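Putative alpha/beta hydrolase (Desulfitobacterium hafniense, PDB 4RPC) probably acts as a hydrolase of the alpha/beta-hydrolase family, most likely through a serine nucleophile, although its substrate is unknown. Local coordinates at residues E55-G58 and R64-M67. Sequence-based numbering, arbitrary orientation.
Sequences ELEG and REYM
Two torsions set up the contact between Glu57 and Met67: at Glu57 CG stands beside the backbone N (chi1 -70°), and a bend at chi2 (84°) turns the carboxylate back so that Glu57 OE1 lies 3.2 Å from the selenomethionine Met67 CG, an oxygen against a methylene; the two side chains cross at about a right angle. The polar needs of this carboxylate are met by helix 70-83, where Thr73 hydrogen-bonds OE1 and Lys76 forms a salt bridge with OE2. Glu57 CG lies 4.0 Å from Glu65 CG, and the two carboxylate planes are turned 80° apart; Lys76, which also makes a long, weak ion pair with Glu65, probably eases the proximity of these acids. A bend at chi3 brings the Met67 methyl against Leu56, with CE 3.6 Å from Leu56 CB. No direct hydrogen bond joins the segments. Instead, one water bridges the backbones, donating to Glu57 O (2.8 Å) and accepting from Met67 N (3.1 Å). The case illustrates how a loop can close on itself through packing and a water: it links strand 50-54 of the alpha/beta-hydrolase sheet to helix 70-83, with Leu56 near, without touching, the probable nucleophile elbow, Leu56 and Met67 against helix 97-108, and Tyr66 and Met67 against helix 179-191.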
ATOM      1  N   GLU A  55       7.729  -7.563   4.096  1.00 24.21           N
ATOM      2  CA  GLU A  55       7.337  -8.298   2.890  1.00 24.24           C
ATOM      3  C   GLU A  55       5.950  -8.850   3.080  1.00 23.82           C
ATOM      4  O   GLU A  55       5.687  -9.518   4.068  1.00 23.81           O
ATOM      5  CB  GLU A  55       8.243  -9.483   2.723  1.00 26.49           C
ATOM      6  CG  GLU A  55       9.665  -9.102   2.517  1.00 28.63           C
ATOM      7  CD  GLU A  55      10.581 -10.305   2.375  1.00 31.74           C
ATOM      8  OE1 GLU A  55      10.107 -11.494   2.452  1.00 32.06           O
ATOM      9  OE2 GLU A  55      11.779 -10.010   2.206  1.00 31.94           O
ATOM     10  N   LEU A  56       5.032  -8.560   2.186  1.00 22.73           N
ATOM     11  CA  LEU A  56       3.742  -9.231   2.228  1.00 21.57           C
ATOM     12  C   LEU A  56       3.980 -10.723   2.002  1.00 22.16           C
ATOM     13  O   LEU A  56       4.910 -11.125   1.301  1.00 22.16           O
ATOM     14  CB  LEU A  56       2.806  -8.677   1.155  1.00 21.59           C
ATOM     15  CG  LEU A  56       2.327  -7.225   1.276  1.00 20.98           C
ATOM     16  CD1 LEU A  56       1.314  -6.954   0.172  1.00 20.52           C
ATOM     17  CD2 LEU A  56       1.656  -7.056   2.597  1.00 20.86           C
ATOM     18  N   GLU A  57       3.171 -11.548   2.642  1.00 22.32           N
ATOM     19  CA  GLU A  57       3.293 -12.991   2.471  1.00 23.41           C
ATOM     20  C   GLU A  57       3.427 -13.405   1.025  1.00 22.54           C
ATOM     21  O   GLU A  57       2.727 -12.928   0.150  1.00 20.93           O
ATOM     22  CB  GLU A  57       2.127 -13.737   3.119  1.00 24.61           C
ATOM     23  CG  GLU A  57       2.161 -13.679   4.651  1.00 26.09           C
ATOM     24  CD  GLU A  57       1.545 -12.400   5.250  1.00 26.59           C
ATOM     25  OE1 GLU A  57       1.175 -11.491   4.490  1.00 25.76           O
ATOM     26  OE2 GLU A  57       1.381 -12.337   6.503  1.00 27.92           O
ATOM     27  N   GLY A  58       4.348 -14.330   0.801  1.00 23.56           N
ATOM     28  CA  GLY A  58       4.660 -14.859  -0.532  1.00 24.25           C
ATOM     29  C   GLY A  58       5.409 -13.939  -1.506  1.00 24.11           C
ATOM     30  O   GLY A  58       5.718 -14.387  -2.616  1.00 25.68           O
ATOM     31  N   ARG A  64       7.274 -19.525   1.555  1.00 35.92           N
ATOM     32  CA  ARG A  64       6.860 -20.645   2.383  1.00 38.76           C
ATOM     33  C   ARG A  64       5.410 -20.432   2.813  1.00 35.33           C
ATOM     34  O   ARG A  64       4.829 -21.289   3.456  1.00 35.84           O
ATOM     35  CB  ARG A  64       7.760 -20.796   3.623  1.00 42.99           C
ATOM     36  CG  ARG A  64       9.268 -20.719   3.368  1.00 47.80           C
ATOM     37  CD  ARG A  64      10.046 -21.375   4.519  1.00 53.40           C
ATOM     38  NE  ARG A  64       9.753 -22.811   4.594  1.00 60.42           N
ATOM     39  CZ  ARG A  64       9.808 -23.591   5.688  1.00 67.07           C
ATOM     40  NH1 ARG A  64      10.133 -23.107   6.888  1.00 68.53           N
ATOM     41  NH2 ARG A  64       9.523 -24.890   5.571  1.00 68.94           N
ATOM     42  N   GLU A  65       4.807 -19.322   2.443  1.00 32.50           N
ATOM     43  CA  GLU A  65       3.384 -19.175   2.666  1.00 32.22           C
ATOM     44  C   GLU A  65       2.783 -18.063   1.830  1.00 28.55           C
ATOM     45  O   GLU A  65       3.480 -17.301   1.189  1.00 28.32           O
ATOM     46  CB  GLU A  65       3.103 -18.898   4.145  1.00 34.05           C
ATOM     47  CG  GLU A  65       3.399 -17.451   4.521  1.00 36.15           C
ATOM     48  CD  GLU A  65       3.505 -17.225   6.030  1.00 40.71           C
ATOM     49  OE1 GLU A  65       2.493 -17.376   6.794  1.00 42.82           O
ATOM     50  OE2 GLU A  65       4.638 -16.912   6.445  1.00 43.19           O
ATOM     51  N   TYR A  66       1.467 -17.957   1.901  1.00 26.05           N
ATOM     52  CA  TYR A  66       0.733 -16.997   1.131  1.00 25.00           C
ATOM     53  C   TYR A  66      -0.185 -16.264   2.079  1.00 23.91           C
ATOM     54  O   TYR A  66      -0.466 -16.732   3.184  1.00 23.83           O
ATOM     55  CB  TYR A  66      -0.126 -17.709   0.082  1.00 25.96           C
ATOM     56  CG  TYR A  66       0.625 -18.626  -0.889  1.00 27.36           C
ATOM     57  CD1 TYR A  66       1.715 -18.164  -1.615  1.00 26.18           C
ATOM     58  CD2 TYR A  66       0.197 -19.924  -1.104  1.00 28.67           C
ATOM     59  CE1 TYR A  66       2.332 -18.961  -2.546  1.00 28.06           C
ATOM     60  CE2 TYR A  66       0.836 -20.746  -2.007  1.00 29.77           C
ATOM     61  CZ  TYR A  66       1.898 -20.267  -2.723  1.00 29.64           C
ATOM     62  OH  TYR A  66       2.554 -21.102  -3.622  1.00 32.18           O
HETATM   63  N   MSE A  67      -0.671 -15.131   1.607  1.00 22.77           N
HETATM   64  CA  MSE A  67      -1.487 -14.224   2.375  1.00 22.75           C
HETATM   65  C   MSE A  67      -2.841 -14.848   2.628  1.00 23.23           C
HETATM   66  O   MSE A  67      -3.372 -15.506   1.769  1.00 24.67           O
HETATM   67  CB  MSE A  67      -1.724 -12.947   1.596  1.00 22.92           C
HETATM   68  CG  MSE A  67      -1.277 -11.810   2.473  1.00 26.03           C
HETATM   69 SE   MSE A  67      -1.664 -10.052   1.710  0.84 26.88          SE
HETATM   70  CE  MSE A  67      -0.346 -10.292   0.374  1.00 27.88           C
TER
HETATM   71  O   HOH W   1       0.552 -14.136  -1.034  1.00 17.97           O